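Local coordinates for WGR domain-containing protein (Bacteroides fragilis, PDB 2RA8) that is of unknown function but joins a WGR domain, a module linked to nucleic-acid binding in some other proteins, to a leucine-rich-repeat domain, at residues V267-F272 and R297-H302; L224-G229 and R243-K248; T23-N28 and K51-L56. All blocks are in the same frame, centred on the assembly; numbering follows the deposited sequence.

Contact 1 (V267-F272 and R297-H302)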
loop_
_atom_site.group_PDB
_atom_site.type_symbol
_atom_site.label_atom_id
_atom_site.label_comp_id
_atom_site.label_asym_id
_atom_site.label_seq_id
_atom_site.Cartn_x
_atom_site.Cartn_y
_atom_site.Cartn_z
ATOM N N VAL A 267 -27.361 -5.160 5.272
ATOM C CA VAL A 267 -28.202 -5.018 6.454
ATOM C C VAL A 267 -27.916 -3.710 7.144
ATOM O O VAL A 267 -28.832 -3.053 7.665
ATOM C CB VAL A 267 -27.960 -6.160 7.460
ATOM C CG1 VAL A 267 -29.068 -6.169 8.500
ATOM C CG2 VAL A 267 -27.895 -7.497 6.738
ATOM N N VAL A 268 -26.640 -3.323 7.147
ATOM C CA VAL A 268 -26.205 -2.078 7.781
ATOM C C VAL A 268 -26.910 -0.900 7.159
ATOM O O VAL A 268 -27.246 0.075 7.843
ATOM C CB VAL A 268 -24.650 -1.917 7.681
ATOM C CG1 VAL A 268 -24.195 -0.612 8.325
ATOM C CG2 VAL A 268 -23.965 -3.102 8.359
ATOM N N VAL A 269 -27.162 -0.983 5.859
ATOM C CA VAL A 269 -27.861 0.089 5.171
ATOM C C VAL A 269 -29.239 0.235 5.776
ATOM O O VAL A 269 -29.718 1.345 6.002
ATOM C CB VAL A 269 -27.994 -0.207 3.661
ATOM C CG1 VAL A 269 -28.756 0.921 2.969
ATOM C CG2 VAL A 269 -26.618 -0.387 3.045
ATOM N N GLU A 270 -29.883 -0.896 6.048
ATOM C CA GLU A 270 -31.216 -0.889 6.636
ATOM C C GLU A 270 -31.189 -0.221 8.003
ATOM O O GLU A 270 -32.054 0.594 8.328
ATOM C CB GLU A 270 -31.740 -2.325 6.779
ATOM C CG GLU A 270 -33.184 -2.404 7.245
ATOM C CD GLU A 270 -33.580 -3.796 7.712
ATOM O OE1 GLU A 270 -33.422 -4.751 6.922
ATOM O OE2 GLU A 270 -34.050 -3.929 8.868
HETATM N N MSE A 271 -30.189 -0.563 8.810
HETATM C CA MSE A 271 -30.058 0.013 10.145
HETATM C C MSE A 271 -30.012 1.508 10.089
HETATM O O MSE A 271 -30.681 2.190 10.871
HETATM C CB MSE A 271 -28.795 -0.499 10.823
HETATM C CG MSE A 271 -28.807 -1.988 11.039
HETATM SE SE MSE A 271 -27.300 -2.593 12.072
HETATM C CE MSE A 271 -27.609 -4.482 11.919
ATOM N N PHE A 272 -29.211 2.033 9.164
ATOM C CA PHE A 272 -29.100 3.472 9.003
ATOM C C PHE A 272 -30.445 4.074 8.685
ATOM O O PHE A 272 -30.926 4.958 9.395
ATOM C CB PHE A 272 -28.111 3.821 7.875
ATOM C CG PHE A 272 -26.673 3.895 8.321
ATOM C CD1 PHE A 272 -26.207 4.994 9.035
ATOM C CD2 PHE A 272 -25.789 2.862 8.039
ATOM C CE1 PHE A 272 -24.881 5.056 9.458
ATOM C CE2 PHE A 272 -24.466 2.924 8.461
ATOM C CZ PHE A 272 -24.018 4.022 9.169
ATOM N N ARG A 297 -29.588 -0.111 -3.596
ATOM C CA ARG A 297 -30.978 0.039 -4.010
ATOM C C ARG A 297 -31.780 0.745 -2.935
ATOM O O ARG A 297 -32.554 1.669 -3.213
ATOM C CB ARG A 297 -31.584 -1.346 -4.246
ATOM C CG ARG A 297 -32.283 -1.561 -5.581
ATOM C CD ARG A 297 -33.529 -0.710 -5.729
ATOM N NE ARG A 297 -33.263 0.558 -6.404
ATOM C CZ ARG A 297 -32.776 0.659 -7.639
ATOM N NH1 ARG A 297 -32.493 -0.434 -8.335
ATOM N NH2 ARG A 297 -32.589 1.853 -8.190
ATOM N N LEU A 298 -31.603 0.298 -1.696
ATOM C CA LEU A 298 -32.324 0.878 -0.573
ATOM C C LEU A 298 -32.091 2.364 -0.483
ATOM O O LEU A 298 -33.025 3.137 -0.248
ATOM C CB LEU A 298 -31.899 0.205 0.734
ATOM C CG LEU A 298 -31.983 -1.328 0.805
ATOM C CD1 LEU A 298 -31.504 -1.774 2.165
ATOM C CD2 LEU A 298 -33.401 -1.812 0.564
ATOM N N LEU A 299 -30.842 2.778 -0.676
ATOM C CA LEU A 299 -30.502 4.192 -0.618
ATOM C C LEU A 299 -31.276 4.957 -1.645
ATOM O O LEU A 299 -31.875 5.990 -1.337
ATOM C CB LEU A 299 -29.012 4.405 -0.874
ATOM C CG LEU A 299 -28.036 3.867 0.165
ATOM C CD1 LEU A 299 -26.628 3.913 -0.409
ATOM C CD2 LEU A 299 -28.137 4.688 1.444
ATOM N N LEU A 300 -31.261 4.460 -2.879
ATOM C CA LEU A 300 -31.971 5.111 -3.978
ATOM C C LEU A 300 -33.470 5.162 -3.774
ATOM O O LEU A 300 -34.122 6.089 -4.252
ATOM C CB LEU A 300 -31.666 4.411 -5.308
ATOM C CG LEU A 300 -30.235 4.538 -5.823
ATOM C CD1 LEU A 300 -30.057 3.694 -7.076
ATOM C CD2 LEU A 300 -29.926 5.995 -6.105
ATOM N N ASP A 301 -34.024 4.169 -3.075
ATOM C CA ASP A 301 -35.462 4.125 -2.799
ATOM C C ASP A 301 -35.815 5.023 -1.638
ATOM O O ASP A 301 -36.987 5.161 -1.282
ATOM C CB ASP A 301 -35.924 2.700 -2.439
ATOM C CG ASP A 301 -35.869 1.733 -3.619
ATOM O OD1 ASP A 301 -36.024 2.172 -4.776
ATOM O OD2 ASP A 301 -35.696 0.519 -3.380
ATOM N N HIS A 302 -34.803 5.633 -1.031
ATOM C CA HIS A 302 -35.014 6.504 0.121
ATOM C C HIS A 302 -34.094 7.692 0.125
ATOM O O HIS A 302 -33.475 7.994 1.146
ATOM C CB HIS A 302 -34.792 5.717 1.411
ATOM C CG HIS A 302 -35.795 4.634 1.640
ATOM N ND1 HIS A 302 -37.115 4.896 1.941
ATOM C CD2 HIS A 302 -35.674 3.286 1.616
ATOM C CE1 HIS A 302 -37.763 3.755 2.093
ATOM N NE2 HIS A 302 -36.911 2.763 1.901
#

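Contact 2 (L224-G229 and R243-K248)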
loop_
_atom_site.group_PDB
_atom_site.type_symbol
_atom_site.label_atom_id
_atom_site.label_comp_id
_atom_site.label_asym_id
_atom_site.label_seq_id
_atom_site.Cartn_x
_atom_site.Cartn_y
_atom_site.Cartn_z
ATOM N N LEU A 224 -17.610 7.132 15.135
ATOM C CA LEU A 224 -17.559 5.749 15.593
ATOM C C LEU A 224 -17.478 4.861 14.396
ATOM O O LEU A 224 -18.385 4.841 13.574
ATOM C CB LEU A 224 -18.809 5.372 16.396
ATOM C CG LEU A 224 -18.978 3.884 16.758
ATOM C CD1 LEU A 224 -17.801 3.390 17.603
ATOM C CD2 LEU A 224 -20.289 3.694 17.525
ATOM N N VAL A 225 -16.380 4.134 14.283
ATOM C CA VAL A 225 -16.179 3.215 13.177
ATOM C C VAL A 225 -15.779 1.884 13.747
ATOM O O VAL A 225 -14.800 1.781 14.490
ATOM C CB VAL A 225 -15.083 3.711 12.217
ATOM C CG1 VAL A 225 -14.752 2.625 11.191
ATOM C CG2 VAL A 225 -15.569 4.957 11.488
ATOM N N LEU A 226 -16.553 0.857 13.410
ATOM C CA LEU A 226 -16.296 -0.491 13.891
ATOM C C LEU A 226 -16.220 -1.466 12.752
ATOM O O LEU A 226 -17.128 -1.526 11.920
ATOM C CB LEU A 226 -17.419 -0.952 14.832
ATOM C CG LEU A 226 -17.708 -0.141 16.104
ATOM C CD1 LEU A 226 -18.953 -0.702 16.785
ATOM C CD2 LEU A 226 -16.505 -0.183 17.045
ATOM N N TYR A 227 -15.132 -2.225 12.695
ATOM C CA TYR A 227 -14.974 -3.256 11.665
ATOM C C TYR A 227 -15.637 -4.519 12.203
ATOM O O TYR A 227 -15.296 -4.989 13.295
ATOM C CB TYR A 227 -13.481 -3.532 11.391
ATOM C CG TYR A 227 -12.816 -2.523 10.481
ATOM C CD1 TYR A 227 -12.831 -1.159 10.784
ATOM C CD2 TYR A 227 -12.182 -2.934 9.308
ATOM C CE1 TYR A 227 -12.238 -0.227 9.935
ATOM C CE2 TYR A 227 -11.582 -2.017 8.453
ATOM C CZ TYR A 227 -11.619 -0.670 8.773
ATOM O OH TYR A 227 -11.064 0.238 7.911
ATOM N N VAL A 228 -16.590 -5.067 11.452
ATOM C CA VAL A 228 -17.300 -6.271 11.875
ATOM C C VAL A 228 -16.457 -7.517 11.745
ATOM O O VAL A 228 -16.375 -8.327 12.670
ATOM C CB VAL A 228 -18.589 -6.480 11.051
ATOM C CG1 VAL A 228 -19.324 -7.732 11.543
ATOM C CG2 VAL A 228 -19.486 -5.259 11.173
ATOM N N GLY A 229 -15.830 -7.686 10.587
ATOM C CA GLY A 229 -15.004 -8.860 10.377
ATOM C C GLY A 229 -15.865 -10.102 10.211
ATOM O O GLY A 229 -17.080 -9.998 10.060
ATOM N N ARG A 243 -27.370 -2.746 16.291
ATOM C CA ARG A 243 -28.558 -1.914 16.223
ATOM C C ARG A 243 -28.728 -0.863 17.304
ATOM O O ARG A 243 -29.022 0.288 16.998
ATOM C CB ARG A 243 -29.816 -2.804 16.133
ATOM C CG ARG A 243 -29.939 -3.572 14.804
ATOM C CD ARG A 243 -31.275 -4.326 14.682
ATOM N NE ARG A 243 -31.941 -4.040 13.409
ATOM C CZ ARG A 243 -31.750 -4.718 12.280
ATOM N NH1 ARG A 243 -30.909 -5.743 12.250
ATOM N NH2 ARG A 243 -32.392 -4.365 11.175
ATOM N N PRO A 244 -28.551 -1.224 18.583
ATOM C CA PRO A 244 -28.717 -0.202 19.628
ATOM C C PRO A 244 -27.789 0.998 19.518
ATOM O O PRO A 244 -28.051 2.044 20.121
ATOM C CB PRO A 244 -28.497 -0.987 20.917
ATOM C CG PRO A 244 -29.021 -2.351 20.565
ATOM C CD PRO A 244 -28.439 -2.566 19.179
ATOM N N LEU A 245 -26.706 0.855 18.750
ATOM C CA LEU A 245 -25.740 1.942 18.546
ATOM C C LEU A 245 -26.330 3.066 17.731
ATOM O O LEU A 245 -25.918 4.219 17.848
ATOM C CB LEU A 245 -24.492 1.428 17.817
ATOM C CG LEU A 245 -23.591 0.445 18.556
ATOM C CD1 LEU A 245 -22.671 -0.256 17.564
ATOM C CD2 LEU A 245 -22.780 1.192 19.600
ATOM N N PHE A 246 -27.298 2.724 16.887
ATOM C CA PHE A 246 -27.952 3.699 16.027
ATOM C C PHE A 246 -29.012 4.465 16.807
ATOM O O PHE A 246 -30.201 4.393 16.499
ATOM C CB PHE A 246 -28.594 2.978 14.830
ATOM C CG PHE A 246 -27.594 2.363 13.869
ATOM C CD1 PHE A 246 -27.407 2.912 12.602
ATOM C CD2 PHE A 246 -26.873 1.229 14.220
ATOM C CE1 PHE A 246 -26.510 2.332 11.692
ATOM C CE2 PHE A 246 -25.978 0.644 13.317
ATOM C CZ PHE A 246 -25.803 1.198 12.057
ATOM N N SER A 247 -28.581 5.217 17.815
ATOM C CA SER A 247 -29.505 5.975 18.652
ATOM C C SER A 247 -29.028 7.370 18.954
ATOM O O SER A 247 -27.947 7.558 19.515
ATOM C CB SER A 247 -29.731 5.224 19.968
ATOM O OG SER A 247 -30.299 6.074 20.950
ATOM N N LYS A 248 -29.830 8.367 18.596
ATOM C CA LYS A 248 -29.448 9.745 18.859
ATOM C C LYS A 248 -29.325 9.991 20.350
ATOM O O LYS A 248 -28.496 10.787 20.792
ATOM C CB LYS A 248 -30.461 10.724 18.244
ATOM C CG LYS A 248 -31.856 10.689 18.847
ATOM C CD LYS A 248 -32.721 11.783 18.223
ATOM C CE LYS A 248 -34.051 11.940 18.946
ATOM N NZ LYS A 248 -34.828 10.673 18.978
#

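Contact 3 (T23-N28 and K51-L56)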
loop_
_atom_site.group_PDB
_atom_site.type_symbol
_atom_site.label_atom_id
_atom_site.label_comp_id
_atom_site.label_asym_id
_atom_site.label_seq_id
_atom_site.Cartn_x
_atom_site.Cartn_y
_atom_site.Cartn_z
ATOM N N THR A 23 7.594 32.642 -13.972
ATOM C CA THR A 23 7.029 31.476 -14.637
ATOM C C THR A 23 7.376 30.220 -13.861
ATOM O O THR A 23 7.057 29.107 -14.278
ATOM C CB THR A 23 7.588 31.340 -16.070
ATOM O OG1 THR A 23 9.018 31.445 -16.027
ATOM C CG2 THR A 23 7.024 32.429 -16.978
ATOM N N ASP A 24 8.043 30.396 -12.726
ATOM C CA ASP A 24 8.435 29.270 -11.888
ATOM C C ASP A 24 7.533 29.061 -10.693
ATOM O O ASP A 24 7.142 30.018 -10.016
ATOM C CB ASP A 24 9.871 29.453 -11.376
ATOM C CG ASP A 24 10.912 29.353 -12.488
ATOM O OD1 ASP A 24 10.783 28.453 -13.342
ATOM O OD2 ASP A 24 11.858 30.165 -12.499
ATOM N N VAL A 25 7.194 27.799 -10.441
ATOM C CA VAL A 25 6.384 27.427 -9.290
ATOM C C VAL A 25 7.373 26.752 -8.362
ATOM O O VAL A 25 8.033 25.776 -8.744
ATOM C CB VAL A 25 5.260 26.429 -9.661
ATOM C CG1 VAL A 25 4.551 25.960 -8.396
ATOM C CG2 VAL A 25 4.251 27.088 -10.605
ATOM N N ILE A 26 7.498 27.280 -7.149
ATOM C CA ILE A 26 8.434 26.744 -6.169
ATOM C C ILE A 26 7.748 26.067 -5.000
ATOM O O ILE A 26 7.028 26.707 -4.224
ATOM C CB ILE A 26 9.349 27.863 -5.638
ATOM C CG1 ILE A 26 9.990 28.603 -6.818
ATOM C CG2 ILE A 26 10.419 27.276 -4.726
ATOM C CD1 ILE A 26 10.721 29.865 -6.430
ATOM N N VAL A 27 7.985 24.764 -4.873
ATOM C CA VAL A 27 7.409 23.951 -3.808
ATOM C C VAL A 27 8.485 23.552 -2.824
ATOM O O VAL A 27 9.616 23.217 -3.209
ATOM C CB VAL A 27 6.754 22.662 -4.391
ATOM C CG1 VAL A 27 6.527 21.640 -3.298
ATOM C CG2 VAL A 27 5.427 23.004 -5.060
ATOM N N ASN A 28 8.129 23.592 -1.545
ATOM C CA ASN A 28 9.024 23.226 -0.454
ATOM C C ASN A 28 8.219 22.315 0.449
ATOM O O ASN A 28 7.151 22.703 0.934
ATOM C CB ASN A 28 9.455 24.488 0.305
ATOM C CG ASN A 28 10.407 24.195 1.452
ATOM O OD1 ASN A 28 10.469 24.947 2.428
ATOM N ND2 ASN A 28 11.167 23.113 1.336
ATOM N N LYS A 51 -1.916 28.920 -12.841
ATOM C CA LYS A 51 -2.956 27.918 -13.029
ATOM C C LYS A 51 -2.495 26.603 -12.459
ATOM O O LYS A 51 -3.279 25.859 -11.867
ATOM C CB LYS A 51 -3.282 27.769 -14.508
ATOM N N ALA A 52 -1.213 26.307 -12.636
ATOM C CA ALA A 52 -0.649 25.065 -12.120
ATOM C C ALA A 52 -0.634 25.087 -10.612
ATOM O O ALA A 52 -0.964 24.093 -9.968
ATOM C CB ALA A 52 0.768 24.867 -12.653
ATOM N N ALA A 53 -0.248 26.231 -10.047
ATOM C CA ALA A 53 -0.169 26.388 -8.597
ATOM C C ALA A 53 -1.527 26.232 -7.973
ATOM O O ALA A 53 -1.666 25.656 -6.892
ATOM C CB ALA A 53 0.425 27.748 -8.249
ATOM N N GLY A 54 -2.540 26.744 -8.661
ATOM C CA GLY A 54 -3.895 26.642 -8.159
ATOM C C GLY A 54 -4.320 25.197 -8.004
ATOM O O GLY A 54 -4.910 24.822 -6.988
ATOM N N LYS A 55 -4.009 24.372 -9.001
ATOM C CA LYS A 55 -4.386 22.964 -8.946
ATOM C C LYS A 55 -3.672 22.208 -7.843
ATOM O O LYS A 55 -4.254 21.327 -7.211
ATOM C CB LYS A 55 -4.126 22.287 -10.299
ATOM C CG LYS A 55 -4.928 22.902 -11.442
ATOM C CD LYS A 55 -4.941 22.018 -12.682
ATOM C CE LYS A 55 -5.769 20.757 -12.464
ATOM N NZ LYS A 55 -5.865 19.937 -13.708
ATOM N N LEU A 56 -2.409 22.546 -7.602
ATOM C CA LEU A 56 -1.638 21.883 -6.554
ATOM C C LEU A 56 -2.240 22.207 -5.203
ATOM O O LEU A 56 -2.431 21.325 -4.361
ATOM C CB LEU A 56 -0.185 22.357 -6.590
ATOM C CG LEU A 56 0.632 21.930 -7.818
ATOM C CD1 LEU A 56 2.034 22.506 -7.739
ATOM C CD2 LEU A 56 0.688 20.412 -7.887
#

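Contact 1 (V267-F272 and R297-H302)
V269 meets L298 and L299 through methyl groups, with no ring between them; the F272 ring takes no part in the contact and packs edge-to-face with F246, and on L257 and M284 of two neighbouring strands. The contact proper hangs on one methyl. CG1 of V269 stands anti to the backbone N (chi1 179°), a setting that turns it toward the second helix. There it lies 3.9 Å from CB of L298 and touches CD1 of the same leucine as well, so it rests against the length of that side chain, and the two side chains cross obliquely. It also comes to 4.1 Å from CD2 of L299, whose CB leaves its backbone at an angle to the partner helix but whose branch bends back toward it. CD1 of L298 also lies 4.3 Å from the backbone N of E270. L299 also rests on M284, tying this layer to the sheet below. At the far side of the second helix R297 NE makes a salt bridge of 3.6 Å to OD1 of D301, and its NH2 makes another with E326 on helix 321-330. Such side-by-side apolar packing of successive helices, each following its own parallel strand, is typical of the convex layer of a leucine-rich-repeat fold.

Contact 2 (L224-G229 and R243-K248)
The backbone N of F246 donates to R243 O at 3.0 Å, closing the 3-10 turn that presents L245 to L224 and L226 of the strand. Immediately after it, F246 sits at the centre of an inverse gamma turn, closed by a weak bond from S247 N to L245 O, and S247 itself is extended. One side chain from this loop spans two from the strand. L245 sends its two methyls to different partners: CD1 reaches CD1 of L226 at 3.8 Å, the two side chains pointing at one another tip to tip, while CD2 lies 4.1 Å from CD2 of L224, which it crosses at roughly a right angle. The strand leucines get there by different torsions. L224 carries CG opposite its backbone N (chi1 171°), whereas L226 swings CG to the side facing away from its carbonyl carbon (chi1 -59°), so that the two branches stand over the same loop residue.

L224 and L226 fit the paired leucines of the LxxLxL pattern of a leucine-rich repeat: they are two residues apart on one parallel strand, both point into the core, and V225 between them faces the other way. The loop supplies the opposite wall of that core on the convex side, using a short 3-10 turn. I213 and L214 of helix 207-215 also press on L245, and I213 reaches L226 too, joining the previous convex element to the same apolar cluster. Along the strand, L224 bonds through its backbone to W256 and G258, and V225 to L198 and I200. Farther on in the loop, S247 OG bonds to the backbone N of R250, and K248 NZ makes a salt bridge with D276.

Contact 3 (T23-N28 and K51-L56)
V25 and A53 mark the closest approach of backbones, 6.7 Å between their CA atoms, where strand 24-28 and helix 51-56 run in nearly the same direction, their axes 27° apart and 9.3 Å from each other at the nearest point. Three apolar side chains of moderate size then bridge the gap, with A53 adding a short fourth. V25 holds CG1 anti to its backbone N (chi1 174°), which puts this methyl over the helix: it is 4.5 Å from CB of A53 and 4.3 Å from CD1 of L56. One turn farther along the helix than A53, L56 stretches its chain toward the sheet, and its CD1 also lies 4.4 Å from CG2 of V27. That single methyl therefore touches both valines, two residues apart on the strand, from the helix side. All three are loose apolar contacts, with nothing tight, and the small A53 sits where the backbones are closest, consistent with the close approach at V25. A52 borders the same valine from a little farther off and packs on F43 as well. Around the contact, I18, W16 and V20 of strand 13-21 touch V25, V27 and A53 respectively, so the neighbouring strand shares the same core. This is the hydrophobic core of the WGR domain, in which helix 46-62 covers one face of the antiparallel sheet.

Overall arrangement
Contacts 1 and 2 belong to one stretch of the leucine-rich-repeat domain, their centres about 15 Å apart, and they touch. R243 NH2 of contact 2 forms a salt bridge of 2.9 Å with OE2 of E270 in contact 1, while the selenomethionine M271 brings its CB to 3.7 Å from CZ of F246. The loop of contact 2 thus abuts the helix of contact 1 on the next convex element. Contact 3 stands apart in the WGR domain, its centre about 43 Å from both others and its nearest atoms about 29 Å from contact 1 and 26 Å from contact 2. It closes first along the chain, then contact 2, then contact 1.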